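Local atomic coordinates of glycoside hydrolase family 81 (Clostridium thermocellum, PDB entry 6FOP), a protein that probably hydrolyses beta-1,3-glucans such as laminarin as a family 81 endo-glucanase of the cellulosome. Residues S43-Q48 with A102-I107; Q48-I53 with F60-E65; F89-S94 with A134-T139; F110-V115 with A125-G130. All coordinates share one frame; numbering follows the deposited sequence. Where two conformers were deposited one is given.

Interaction 1 (S43-Q48 with A102-I107); sequences SILWNQ and ARADKI. With MG (magnesium ion), chain Y.
Ala102 N gives its hydrogen to Gln48 O across 2.9 Å in a nearly straight bond (171°) lying in the carbonyl plane, and so ties the turn after the short, weakly bonded helix 43-46 to the approach of strand 103-107. Beside this bond a magnesium ion draws three carbonyls together: Ile44 O from the helix and Asn47 O from the turn after it, and Ala102 O at 2.2 Å from the other segment. The ion explains why Ile44 O and Ala102 O can sit 3.5 Å apart with no proton between them; Tyr49 O is a further ligand. Next to the metal, Ile44 CG2, placed anti to the backbone N, rests 3.7 Å from Ala104 N and also touches the Ala104 methyl. The two ends of Leu45 divide their work. CD2 packs on Ala104 CB at 3.7 Å, while CD1 meets Ile107 CD1 tip to tip at 4.0 Å. Polar ends turn elsewhere: Arg103 forms a salt bridge with Asp101, and Gln48 NE2 bonds to Pro100 O. Strand 103-107 is an edge strand that pairs with strand 111-118, where Asp105 and Lys106 together face Asp113 in a classic beta bulge; Ile44 also reaches Val112 of that strand and Phe62 of strand 59-63.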
loop_
_atom_site.group_PDB
_atom_site.type_symbol
_atom_site.label_atom_id
_atom_site.label_comp_id
_atom_site.label_asym_id
_atom_site.label_seq_id
_atom_site.Cartn_x
_atom_site.Cartn_y
_atom_site.Cartn_z
ATOM N N SER A 43 -0.935 -8.491 13.495
ATOM C CA SER A 43 -0.828 -8.546 14.969
ATOM C C SER A 43 -1.026 -9.956 15.553
ATOM O O SER A 43 -0.553 -10.240 16.652
ATOM C CB SER A 43 -1.794 -7.580 15.646
ATOM O OG SER A 43 -3.144 -8.042 15.591
ATOM N N ILE A 44 -1.659 -10.834 14.790
ATOM C CA ILE A 44 -1.744 -12.247 15.168
ATOM C C ILE A 44 -0.371 -12.866 15.399
ATOM O O ILE A 44 -0.206 -13.632 16.346
ATOM C CB ILE A 44 -2.507 -13.070 14.130
ATOM C CG1 ILE A 44 -3.939 -12.559 13.945
ATOM C CG2 ILE A 44 -2.544 -14.543 14.520
ATOM C CD1 ILE A 44 -4.615 -13.083 12.695
ATOM N N LEU A 45 0.600 -12.484 14.559
ATOM C CA LEU A 45 1.954 -13.031 14.609
ATOM C C LEU A 45 2.779 -12.482 15.759
ATOM O O LEU A 45 3.640 -13.189 16.303
ATOM C CB LEU A 45 2.691 -12.751 13.290
ATOM C CG LEU A 45 2.155 -13.508 12.077
ATOM C CD1 LEU A 45 2.501 -12.766 10.795
ATOM C CD2 LEU A 45 2.653 -14.942 12.050
ATOM N N TRP A 46 2.568 -11.195 16.091
ATOM C CA TRP A 46 3.437 -10.505 17.046
ATOM C C TRP A 46 2.939 -10.574 18.495
ATOM O O TRP A 46 3.731 -10.507 19.439
ATOM C CB TRP A 46 3.574 -9.031 16.628
ATOM C CG TRP A 46 4.312 -8.763 15.332
ATOM C CD1 TRP A 46 3.819 -8.889 14.069
ATOM C CD2 TRP A 46 5.632 -8.244 15.201
ATOM N NE1 TRP A 46 4.766 -8.491 13.138
ATOM C CE2 TRP A 46 5.893 -8.097 13.820
ATOM C CE3 TRP A 46 6.614 -7.885 16.115
ATOM C CZ2 TRP A 46 7.096 -7.568 13.340
ATOM C CZ3 TRP A 46 7.810 -7.387 15.637
ATOM C CH2 TRP A 46 8.037 -7.233 14.261
ATOM N N ASN A 47 1.620 -10.646 18.660
ATOM C CA ASN A 47 0.973 -10.633 19.959
ATOM C C ASN A 47 0.538 -12.061 20.327
ATOM O O ASN A 47 0.248 -12.862 19.449
ATOM C CB ASN A 47 -0.206 -9.650 19.851
ATOM C CG ASN A 47 -0.805 -9.280 21.183
ATOM O OD1 ASN A 47 -0.347 -8.378 21.907
ATOM N ND2 ASN A 47 -1.883 -9.951 21.486
ATOM N N GLN A 48 0.497 -12.364 21.624
ATOM C CA GLN A 48 -0.000 -13.662 22.086
ATOM C C GLN A 48 -1.338 -13.983 21.403
ATOM O O GLN A 48 -1.538 -15.065 20.858
ATOM C CB GLN A 48 -0.150 -13.615 23.605
ATOM C CG GLN A 48 -0.696 -14.875 24.240
ATOM C CD GLN A 48 -0.757 -14.790 25.753
ATOM O OE1 GLN A 48 -0.467 -13.762 26.343
ATOM N NE2 GLN A 48 -1.164 -15.871 26.379
ATOM N N ALA A 102 -3.237 -17.257 19.977
ATOM C CA ALA A 102 -3.760 -17.402 18.627
ATOM C C ALA A 102 -2.561 -17.326 17.708
ATOM O O ALA A 102 -1.750 -16.380 17.809
ATOM C CB ALA A 102 -4.753 -16.321 18.309
ATOM N N ARG A 103 -2.482 -18.286 16.780
ATOM C CA ARG A 103 -1.340 -18.420 15.873
ATOM C C ARG A 103 -1.773 -18.433 14.417
ATOM O O ARG A 103 -2.756 -19.071 14.053
ATOM C CB ARG A 103 -0.575 -19.700 16.149
ATOM C CG ARG A 103 0.110 -19.684 17.513
ATOM C CD ARG A 103 0.744 -21.003 17.892
ATOM N NE ARG A 103 1.491 -20.842 19.146
ATOM C CZ ARG A 103 2.809 -20.615 19.247
ATOM N NH1 ARG A 103 3.607 -20.527 18.176
ATOM N NH2 ARG A 103 3.348 -20.469 20.449
ATOM N N ALA A 104 -1.015 -17.740 13.557
ATOM C CA ALA A 104 -1.305 -17.783 12.120
ATOM C C ALA A 104 -0.865 -19.124 11.541
ATOM O O ALA A 104 0.247 -19.562 11.765
ATOM C CB ALA A 104 -0.609 -16.648 11.382
ATOM N N ASP A 105 -1.759 -19.719 10.766
ATOM C CA ASP A 105 -1.546 -21.006 10.104
ATOM C C ASP A 105 -1.306 -20.883 8.592
ATOM O O ASP A 105 -0.516 -21.649 8.014
ATOM C CB ASP A 105 -2.771 -21.901 10.387
ATOM C CG ASP A 105 -2.572 -23.333 9.956
ATOM O OD1 ASP A 105 -1.800 -24.056 10.608
ATOM O OD2 ASP A 105 -3.217 -23.726 8.972
ATOM N N LYS A 106 -1.991 -19.924 7.970
ATOM C CA LYS A 106 -1.920 -19.680 6.526
ATOM C C LYS A 106 -2.277 -18.211 6.288
ATOM O O LYS A 106 -3.259 -17.710 6.835
ATOM C CB LYS A 106 -2.880 -20.603 5.762
ATOM C CG LYS A 106 -2.816 -20.511 4.247
ATOM C CD LYS A 106 -3.665 -21.556 3.522
ATOM C CE LYS A 106 -3.544 -21.430 1.999
ATOM N NZ LYS A 106 -4.360 -22.393 1.203
ATOM N N ILE A 107 -1.476 -17.522 5.471
ATOM C CA ILE A 107 -1.753 -16.136 5.090
ATOM C C ILE A 107 -1.724 -16.099 3.581
ATOM O O ILE A 107 -0.709 -16.438 2.959
ATOM C CB ILE A 107 -0.771 -15.141 5.710
ATOM C CG1 ILE A 107 -0.846 -15.183 7.241
ATOM C CG2 ILE A 107 -1.089 -13.742 5.197
ATOM C CD1 ILE A 107 0.262 -14.417 7.955
HETATM MG MG MG Y . -1.145 -14.287 18.348
#

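Interaction 2 (Q48-I53 with F60-E65); sequences QYSLPI and FKFKAE. With MG (magnesium ion), chain Y.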
loop_
_atom_site.group_PDB
_atom_site.type_symbol
_atom_site.label_atom_id
_atom_site.label_comp_id
_atom_site.label_asym_id
_atom_site.label_seq_id
_atom_site.Cartn_x
_atom_site.Cartn_y
_atom_site.Cartn_z
ATOM N N GLN A 48 0.497 -12.364 21.624
ATOM C CA GLN A 48 -0.000 -13.662 22.086
ATOM C C GLN A 48 -1.338 -13.983 21.403
ATOM O O GLN A 48 -1.538 -15.065 20.858
ATOM C CB GLN A 48 -0.150 -13.615 23.605
ATOM C CG GLN A 48 -0.696 -14.875 24.240
ATOM C CD GLN A 48 -0.757 -14.790 25.753
ATOM O OE1 GLN A 48 -0.467 -13.762 26.343
ATOM N NE2 GLN A 48 -1.164 -15.871 26.379
ATOM N N TYR A 49 -2.271 -13.046 21.502
ATOM C CA TYR A 49 -3.566 -13.163 20.872
ATOM C C TYR A 49 -3.553 -12.324 19.572
ATOM O O TYR A 49 -2.927 -12.747 18.622
ATOM C CB TYR A 49 -4.678 -12.821 21.888
ATOM C CG TYR A 49 -4.720 -13.804 23.036
ATOM C CD1 TYR A 49 -5.154 -15.113 22.843
ATOM C CD2 TYR A 49 -4.246 -13.458 24.296
ATOM C CE1 TYR A 49 -5.157 -16.021 23.888
ATOM C CE2 TYR A 49 -4.275 -14.345 25.340
ATOM C CZ TYR A 49 -4.710 -15.632 25.133
ATOM O OH TYR A 49 -4.678 -16.521 26.183
ATOM N N SER A 50 -4.197 -11.166 19.561
ATOM C CA SER A 50 -4.052 -10.201 18.500
ATOM C C SER A 50 -4.495 -8.859 19.013
ATOM O O SER A 50 -5.077 -8.754 20.104
ATOM C CB SER A 50 -4.906 -10.553 17.266
ATOM O OG SER A 50 -6.283 -10.222 17.423
ATOM N N LEU A 51 -4.269 -7.840 18.194
ATOM C CA LEU A 51 -4.967 -6.558 18.308
ATOM C C LEU A 51 -6.148 -6.625 17.338
ATOM O O LEU A 51 -6.336 -7.643 16.648
ATOM C CB LEU A 51 -4.026 -5.371 17.983
ATOM C CG LEU A 51 -3.176 -4.877 19.153
ATOM C CD1 LEU A 51 -4.013 -4.200 20.227
ATOM C CD2 LEU A 51 -2.281 -5.941 19.755
ATOM N N PRO A 52 -6.987 -5.589 17.301
ATOM C CA PRO A 52 -8.106 -5.679 16.354
ATOM C C PRO A 52 -7.667 -5.848 14.911
ATOM O O PRO A 52 -6.698 -5.208 14.461
ATOM C CB PRO A 52 -8.869 -4.367 16.595
ATOM C CG PRO A 52 -8.556 -4.030 18.015
ATOM C CD PRO A 52 -7.098 -4.376 18.136
ATOM N N ILE A 53 -8.434 -6.663 14.182
ATOM C CA ILE A 53 -8.121 -7.122 12.839
ATOM C C ILE A 53 -9.150 -6.498 11.902
ATOM O O ILE A 53 -10.323 -6.846 11.943
ATOM C CB ILE A 53 -8.211 -8.662 12.745
ATOM C CG1 ILE A 53 -7.383 -9.348 13.841
ATOM C CG2 ILE A 53 -7.835 -9.140 11.343
ATOM C CD1 ILE A 53 -5.896 -9.139 13.730
ATOM N N PHE A 60 -12.298 -8.154 13.803
ATOM C CA PHE A 60 -12.110 -9.282 14.722
ATOM C C PHE A 60 -11.096 -8.957 15.794
ATOM O O PHE A 60 -10.275 -8.046 15.630
ATOM C CB PHE A 60 -11.611 -10.531 13.955
ATOM C CG PHE A 60 -12.445 -10.890 12.765
ATOM C CD1 PHE A 60 -13.582 -11.678 12.914
ATOM C CD2 PHE A 60 -12.097 -10.442 11.477
ATOM C CE1 PHE A 60 -14.366 -11.984 11.821
ATOM C CE2 PHE A 60 -12.885 -10.745 10.389
ATOM C CZ PHE A 60 -14.017 -11.549 10.559
ATOM N N LYS A 61 -11.094 -9.721 16.871
ATOM C CA LYS A 61 -9.979 -9.664 17.802
ATOM C C LYS A 61 -9.869 -10.975 18.531
ATOM O O LYS A 61 -10.863 -11.470 19.077
ATOM C CB LYS A 61 -10.136 -8.516 18.805
ATOM C CG LYS A 61 -8.855 -8.295 19.623
ATOM C CD LYS A 61 -8.958 -7.169 20.637
ATOM C CE LYS A 61 -9.769 -7.591 21.834
ATOM N NZ LYS A 61 -9.872 -6.465 22.805
ATOM N N PHE A 62 -8.670 -11.544 18.566
ATOM C CA PHE A 62 -8.428 -12.784 19.321
ATOM C C PHE A 62 -8.186 -12.432 20.782
ATOM O O PHE A 62 -7.608 -11.397 21.089
ATOM C CB PHE A 62 -7.227 -13.542 18.744
ATOM C CG PHE A 62 -7.489 -14.102 17.369
ATOM C CD1 PHE A 62 -7.298 -13.319 16.235
ATOM C CD2 PHE A 62 -7.938 -15.421 17.208
ATOM C CE1 PHE A 62 -7.566 -13.820 14.981
ATOM C CE2 PHE A 62 -8.213 -15.915 15.944
ATOM C CZ PHE A 62 -8.007 -15.117 14.829
ATOM N N LYS A 63 -8.692 -13.283 21.672
ATOM C CA LYS A 63 -8.512 -13.164 23.129
ATOM C C LYS A 63 -8.608 -14.550 23.735
ATOM O O LYS A 63 -8.883 -15.510 23.026
ATOM C CB LYS A 63 -9.528 -12.192 23.740
ATOM C CG LYS A 63 -10.979 -12.591 23.535
ATOM C CD LYS A 63 -11.922 -11.550 24.096
ATOM C CE LYS A 63 -13.378 -11.994 23.996
ATOM N NZ LYS A 63 -14.292 -10.894 24.407
ATOM N N ALA A 64 -8.333 -14.664 25.033
ATOM C CA ALA A 64 -8.326 -15.977 25.665
ATOM C C ALA A 64 -9.599 -16.808 25.396
ATOM O O ALA A 64 -9.504 -18.011 25.148
ATOM C CB ALA A 64 -8.038 -15.839 27.157
ATOM N N GLU A 65 -10.767 -16.170 25.405
ATOM C CA GLU A 65 -12.056 -16.869 25.231
ATOM C C GLU A 65 -12.264 -17.356 23.790
ATOM O O GLU A 65 -12.950 -18.347 23.550
ATOM C CB GLU A 65 -13.222 -15.926 25.614
ATOM C CG GLU A 65 -14.614 -16.537 25.432
ATOM C CD GLU A 65 -15.748 -15.582 25.700
ATOM O OE1 GLU A 65 -15.504 -14.386 25.985
ATOM O OE2 GLU A 65 -16.908 -16.035 25.599
HETATM MG MG MG Y . -1.145 -14.287 18.348
#
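With chi1 at 78°, Ser50 OG is held between its own backbone N and carbonyl carbon, which sets it before Phe62 N; Tyr49, with CG anti to its carbonyl carbon (chi1 -64°), lays its ring along Lys63 and Ala64. The serine hydroxyl works both ways. It accepts from Phe62 N at 3.0 Å, almost straight at 169°, and donates to Leu51 O, 2.7 Å from OG, so a side chain does the job a backbone carbonyl would do in a regular strand pair. The same OG lies in the plane of the Phe62 ring at its edge, 3.5 Å from CD1. Over one face of the Tyr49 ring pass Lys63 C and Ala64 N, both toward the rim, while Gln48 CG sits over the rim of the opposite face. At the far end of the ring, Tyr49 OH is 3.6 Å from Ala64 CB and is hydrogen-bonded to Phe99 O. True strand pairing comes at Ile53 and Phe60, an antiparallel hydrogen-bonded pair: Ile53 N reaches Phe60 O at 2.7 Å, and Phe60 N returns to a lone pair of Ile53 O at 3.0 Å. Next to it, the Pro52 ring and the Lys61 chain run side by side. Strand 53-54 is the outermost strand of its antiparallel sheet within the chain, strand 59-63 continues to strand 66-70, and Phe62 packs on Ile44 of helix 43-46 and on Ala114 and Met116 of strand 111-118.

Interaction 3 (F89-S94 with A134-T139); sequences FTVGHS and AYFVFT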
loop_
_atom_site.group_PDB
_atom_site.type_symbol
_atom_site.label_atom_id
_atom_site.label_comp_id
_atom_site.label_asym_id
_atom_site.label_seq_id
_atom_site.Cartn_x
_atom_site.Cartn_y
_atom_site.Cartn_z
ATOM N N PHE A 89 -20.219 -10.251 18.980
ATOM C CA PHE A 89 -20.235 -11.547 19.674
ATOM C C PHE A 89 -18.855 -12.158 19.618
ATOM O O PHE A 89 -18.069 -11.899 18.671
ATOM C CB PHE A 89 -21.282 -12.522 19.108
ATOM C CG PHE A 89 -21.152 -12.766 17.650
ATOM C CD1 PHE A 89 -20.344 -13.812 17.185
ATOM C CD2 PHE A 89 -21.867 -12.018 16.739
ATOM C CE1 PHE A 89 -20.238 -14.072 15.829
ATOM C CE2 PHE A 89 -21.756 -12.255 15.385
ATOM C CZ PHE A 89 -20.962 -13.307 14.929
ATOM N N THR A 90 -18.547 -12.996 20.606
ATOM C CA THR A 90 -17.314 -13.738 20.618
ATOM C C THR A 90 -17.612 -15.200 20.261
ATOM O O THR A 90 -18.501 -15.833 20.858
ATOM C CB THR A 90 -16.611 -13.613 21.993
ATOM O OG1 THR A 90 -16.179 -12.251 22.178
ATOM C CG2 THR A 90 -15.444 -14.503 22.091
ATOM N N VAL A 91 -16.881 -15.724 19.284
ATOM C CA VAL A 91 -16.943 -17.128 18.915
ATOM C C VAL A 91 -15.987 -17.846 19.839
ATOM O O VAL A 91 -14.777 -17.769 19.680
ATOM C CB VAL A 91 -16.556 -17.345 17.443
ATOM C CG1 VAL A 91 -16.531 -18.825 17.082
ATOM C CG2 VAL A 91 -17.512 -16.608 16.518
ATOM N N GLY A 92 -16.578 -18.548 20.820
ATOM C CA GLY A 92 -15.847 -19.333 21.800
ATOM C C GLY A 92 -16.145 -20.819 21.625
ATOM O O GLY A 92 -16.710 -21.248 20.608
ATOM N N HIS A 93 -15.820 -21.584 22.658
ATOM C CA HIS A 93 -15.795 -23.035 22.595
ATOM C C HIS A 93 -16.503 -23.567 23.859
ATOM O O HIS A 93 -16.370 -23.007 24.968
ATOM C CB HIS A 93 -14.349 -23.477 22.506
ATOM C CG HIS A 93 -14.147 -24.922 22.192
ATOM N ND1 HIS A 93 -14.382 -25.911 23.114
ATOM C CD2 HIS A 93 -13.653 -25.541 21.100
ATOM C CE1 HIS A 93 -14.057 -27.084 22.604
ATOM N NE2 HIS A 93 -13.618 -26.885 21.376
ATOM N N SER A 94 -17.261 -24.649 23.693
ATOM C CA SER A 94 -18.132 -25.154 24.761
ATOM C C SER A 94 -17.388 -25.775 25.929
ATOM O O SER A 94 -17.937 -25.878 27.014
ATOM C CB SER A 94 -19.147 -26.144 24.188
ATOM O OG SER A 94 -18.543 -27.292 23.652
ATOM N N ALA A 134 -17.160 -15.056 7.924
ATOM C CA ALA A 134 -15.979 -15.618 8.592
ATOM C C ALA A 134 -16.277 -17.103 8.784
ATOM O O ALA A 134 -17.435 -17.487 9.021
ATOM C CB ALA A 134 -15.654 -14.948 9.911
ATOM N N TYR A 135 -15.253 -17.923 8.618
ATOM C CA TYR A 135 -15.406 -19.378 8.554
ATOM C C TYR A 135 -14.602 -20.041 9.672
ATOM O O TYR A 135 -13.490 -19.619 9.971
ATOM C CB TYR A 135 -14.905 -19.907 7.214
ATOM C CG TYR A 135 -15.435 -19.171 5.987
ATOM C CD1 TYR A 135 -16.692 -19.394 5.489
ATOM C CD2 TYR A 135 -14.646 -18.227 5.343
ATOM C CE1 TYR A 135 -17.170 -18.748 4.383
ATOM C CE2 TYR A 135 -15.113 -17.560 4.228
ATOM C CZ TYR A 135 -16.361 -17.786 3.742
ATOM O OH TYR A 135 -16.811 -17.114 2.618
ATOM N N PHE A 136 -15.179 -21.094 10.277
ATOM C CA PHE A 136 -14.585 -21.723 11.440
ATOM C C PHE A 136 -14.652 -23.242 11.353
ATOM O O PHE A 136 -15.631 -23.795 10.834
ATOM C CB PHE A 136 -15.314 -21.282 12.723
ATOM C CG PHE A 136 -15.383 -19.776 12.919
ATOM C CD1 PHE A 136 -16.419 -19.040 12.385
ATOM C CD2 PHE A 136 -14.386 -19.119 13.622
ATOM C CE1 PHE A 136 -16.465 -17.655 12.533
ATOM C CE2 PHE A 136 -14.426 -17.739 13.772
ATOM C CZ PHE A 136 -15.473 -17.020 13.235
ATOM N N VAL A 137 -13.620 -23.886 11.909
ATOM C CA VAL A 137 -13.638 -25.339 12.108
ATOM C C VAL A 137 -13.278 -25.575 13.570
ATOM O O VAL A 137 -12.308 -25.013 14.083
ATOM C CB VAL A 137 -12.650 -26.053 11.170
ATOM C CG1 VAL A 137 -12.518 -27.538 11.557
ATOM C CG2 VAL A 137 -13.143 -25.938 9.740
ATOM N N PHE A 138 -14.087 -26.411 14.226
ATOM C CA PHE A 138 -13.937 -26.751 15.643
ATOM C C PHE A 138 -13.406 -28.175 15.830
ATOM O O PHE A 138 -13.708 -29.077 15.036
ATOM C CB PHE A 138 -15.302 -26.629 16.335
ATOM C CG PHE A 138 -15.684 -25.222 16.625
ATOM C CD1 PHE A 138 -16.065 -24.357 15.600
ATOM C CD2 PHE A 138 -15.634 -24.750 17.909
ATOM C CE1 PHE A 138 -16.348 -23.026 15.892
ATOM C CE2 PHE A 138 -15.934 -23.434 18.200
ATOM C CZ PHE A 138 -16.304 -22.584 17.197
ATOM N N THR A 139 -12.608 -28.371 16.884
ATOM C CA THR A 139 -12.360 -29.701 17.397
ATOM C C THR A 139 -12.602 -29.698 18.918
ATOM O O THR A 139 -12.480 -28.675 19.595
ATOM C CB THR A 139 -10.922 -30.181 17.152
ATOM O OG1 THR A 139 -10.012 -29.482 18.028
ATOM C CG2 THR A 139 -10.540 -30.061 15.698
#
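Val91 reaches from strand 89-93 to two phenylalanines of strand 133-139. From its CB, CG1 extends anti to the backbone N and comes over one face of the Phe136 ring, a CH-pi contact 4.2 Å from the centroid and 16° off the ring normal. The same methyl also sits at the edge of the Phe138 ring, 3.8 Å from CZ. The other methyl of Val91, CG2, touches Phe136 CZ at 3.9 Å. The strands run nearly parallel, 21° apart, but their axes are 9.4 Å from each other: they belong to two antiparallel sheets stacked face to face as a beta sandwich, with these side chains filling the interface. Phe136 is also packed on Ile67 of strand 66-70 and on Ile123 and Ala125 of strand 121-128. Beyond Val91, Gly92 O lies in the plane of the Phe138 ring at its edge, 3.3 Å from CE2. The His93 ring is slid past that of Phe138, with planes 29° apart and little overlap. At its tip His93 NE2 donates to Thr139 O at 2.8 Å, in the imidazole plane and nearly straight, while ND1 accepts from Ser95 N and Val96 N, which fixes the ring's rotation.

Interaction 4 (F110-V115 with A125-G130); sequences FAVDAV and ATLMKG
Phe110 O takes the hydrogen of Lys129 N at 2.9 Å, starting an antiparallel hairpin pairing that runs on to Ala114 and Ala125. Val112 and Leu127 exchange two backbone bonds, with N to O at 2.9 Å in each direction. Ala114 and Ala125 do the same, Ala114 N to Ala125 O being 2.8 Å, and all four of these donors arrive nearly along the C=O axis. Between them stands Asp113 opposite Thr126, a non-hydrogen-bonded pair joined through its side chains: Thr126 OG1 donates to Asp113 OD1 at 2.7 Å, from above the carboxylate plane, 50° out of it. Their backbones bond outward, Asp113 with Asp105 and Lys106 of strand 103-107, Thr126 with Tyr135 of strand 133-139. Thr126 CA also comes 3.3 Å from Val112 O. On the face of Val112 and Leu127, Val112 CG1 lies beside Leu127 CB; on the other face, which carries Asp113 and Thr126, Met128 CE meets the edge of the Phe110 ring, 4.0 Å from CE2. Lys129 NZ turns away to a salt bridge with Glu474 and to carbonyls including Ala55 O. The Val112-Leu127 and Ala114-Ala125 pairs satisfy each other's backbone N and O and so can be buried, whereas the Asp113-Thr126 bond involves partly exposed residues, and the carboxylate need not be fully buried.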
loop_
_atom_site.group_PDB
_atom_site.type_symbol
_atom_site.label_atom_id
_atom_site.label_comp_id
_atom_site.label_asym_id
_atom_site.label_seq_id
_atom_site.Cartn_x
_atom_site.Cartn_y
_atom_site.Cartn_z
ATOM N N PHE A 110 -5.493 -11.995 0.587
ATOM C CA PHE A 110 -6.501 -11.224 1.312
ATOM C C PHE A 110 -7.294 -12.059 2.320
ATOM O O PHE A 110 -8.444 -11.729 2.647
ATOM C CB PHE A 110 -7.411 -10.395 0.365
ATOM C CG PHE A 110 -7.921 -11.087 -0.872
ATOM C CD1 PHE A 110 -7.126 -11.161 -2.034
ATOM C CD2 PHE A 110 -9.244 -11.508 -0.956
ATOM C CE1 PHE A 110 -7.620 -11.713 -3.193
ATOM C CE2 PHE A 110 -9.738 -12.069 -2.130
ATOM C CZ PHE A 110 -8.912 -12.202 -3.237
ATOM N N ALA A 111 -6.633 -13.051 2.915
ATOM C CA ALA A 111 -7.235 -13.826 3.988
ATOM C C ALA A 111 -6.152 -14.344 4.918
ATOM O O ALA A 111 -4.965 -14.416 4.555
ATOM C CB ALA A 111 -8.116 -14.958 3.438
ATOM N N VAL A 112 -6.591 -14.788 6.090
ATOM C CA VAL A 112 -5.717 -15.437 7.080
ATOM C C VAL A 112 -6.488 -16.570 7.750
ATOM O O VAL A 112 -7.664 -16.406 8.070
ATOM C CB VAL A 112 -5.187 -14.437 8.135
ATOM C CG1 VAL A 112 -6.310 -13.688 8.846
ATOM C CG2 VAL A 112 -4.254 -15.092 9.133
ATOM N N ASP A 113 -5.812 -17.690 7.950
ATOM C CA ASP A 113 -6.290 -18.763 8.815
ATOM C C ASP A 113 -5.485 -18.687 10.102
ATOM O O ASP A 113 -4.252 -18.679 10.048
ATOM C CB ASP A 113 -6.028 -20.135 8.203
ATOM C CG ASP A 113 -6.761 -20.388 6.899
ATOM O OD1 ASP A 113 -7.751 -19.704 6.568
ATOM O OD2 ASP A 113 -6.313 -21.314 6.177
ATOM N N ALA A 114 -6.178 -18.656 11.243
ATOM C CA ALA A 114 -5.526 -18.665 12.560
ATOM C C ALA A 114 -6.102 -19.784 13.417
ATOM O O ALA A 114 -7.280 -20.107 13.298
ATOM C CB ALA A 114 -5.700 -17.323 13.255
ATOM N N VAL A 115 -5.266 -20.321 14.299
ATOM C CA VAL A 115 -5.655 -21.443 15.146
ATOM C C VAL A 115 -5.467 -21.058 16.606
ATOM O O VAL A 115 -4.449 -20.475 16.987
ATOM C CB VAL A 115 -4.767 -22.677 14.859
ATOM C CG1 VAL A 115 -5.050 -23.808 15.861
ATOM C CG2 VAL A 115 -4.989 -23.177 13.453
ATOM N N ALA A 125 -9.972 -20.316 12.581
ATOM C CA ALA A 125 -10.767 -19.228 12.007
ATOM C C ALA A 125 -10.143 -18.721 10.713
ATOM O O ALA A 125 -8.918 -18.505 10.662
ATOM C CB ALA A 125 -10.864 -18.098 13.002
ATOM N N THR A 126 -10.971 -18.566 9.685
ATOM C CA THR A 126 -10.569 -17.904 8.449
ATOM C C THR A 126 -11.254 -16.535 8.417
ATOM O O THR A 126 -12.495 -16.450 8.414
ATOM C CB THR A 126 -10.983 -18.705 7.211
ATOM O OG1 THR A 126 -10.369 -19.991 7.267
ATOM C CG2 THR A 126 -10.581 -18.026 5.904
ATOM N N LEU A 127 -10.409 -15.503 8.388
ATOM C CA LEU A 127 -10.801 -14.089 8.346
ATOM C C LEU A 127 -10.395 -13.554 6.971
ATOM O O LEU A 127 -9.281 -13.836 6.510
ATOM C CB LEU A 127 -10.114 -13.308 9.437
ATOM C CG LEU A 127 -10.083 -13.967 10.812
ATOM C CD1 LEU A 127 -9.335 -13.066 11.788
ATOM C CD2 LEU A 127 -11.468 -14.350 11.326
ATOM N N MET A 128 -11.315 -12.848 6.309
ATOM C CA MET A 128 -11.069 -12.436 4.931
ATOM C C MET A 128 -11.450 -10.988 4.690
ATOM O O MET A 128 -12.572 -10.554 5.005
ATOM C CB MET A 128 -11.817 -13.355 3.980
ATOM C CG MET A 128 -11.759 -12.947 2.520
ATOM S SD MET A 128 -12.440 -14.292 1.575
ATOM C CE MET A 128 -12.744 -13.505 0.028
ATOM N N LYS A 129 -10.505 -10.263 4.104
ATOM C CA LYS A 129 -10.716 -8.893 3.666
ATOM C C LYS A 129 -11.538 -8.990 2.387
ATOM O O LYS A 129 -11.166 -9.726 1.466
ATOM C CB LYS A 129 -9.390 -8.221 3.405
ATOM C CG LYS A 129 -9.483 -6.831 2.801
ATOM C CD LYS A 129 -8.166 -6.065 2.900
ATOM C CE LYS A 129 -7.775 -5.713 4.309
ATOM N NZ LYS A 129 -8.745 -4.822 5.026
ATOM N N GLY A 130 -12.637 -8.262 2.314
ATOM C CA GLY A 130 -13.528 -8.365 1.187
ATOM C C GLY A 130 -14.534 -9.509 1.257
ATOM O O GLY A 130 -15.124 -9.865 0.229
#

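Interactions 2 and 3 reach one sheet of the sandwich, while interactions 1, 3 and 4 reach the other, so interaction 3 alone spans both with a strand from each. Interactions 3 and 4 are buried; interactions 1 and 2, sharing Gln48 and a magnesium ion, are only partly so. Backbone pairing dominates interaction 4, is reduced to one pair plus a serine substitute in interaction 2, shrinks to a single bond beside metal ligation in interaction 1, and is replaced by aromatic packing in interaction 3. Phe62 of interaction 2 touches Ala102 of interaction 1 and both Ala114 and Leu127 of interaction 4, while Tyr135 O bonds Thr126 N between interactions 3 and 4.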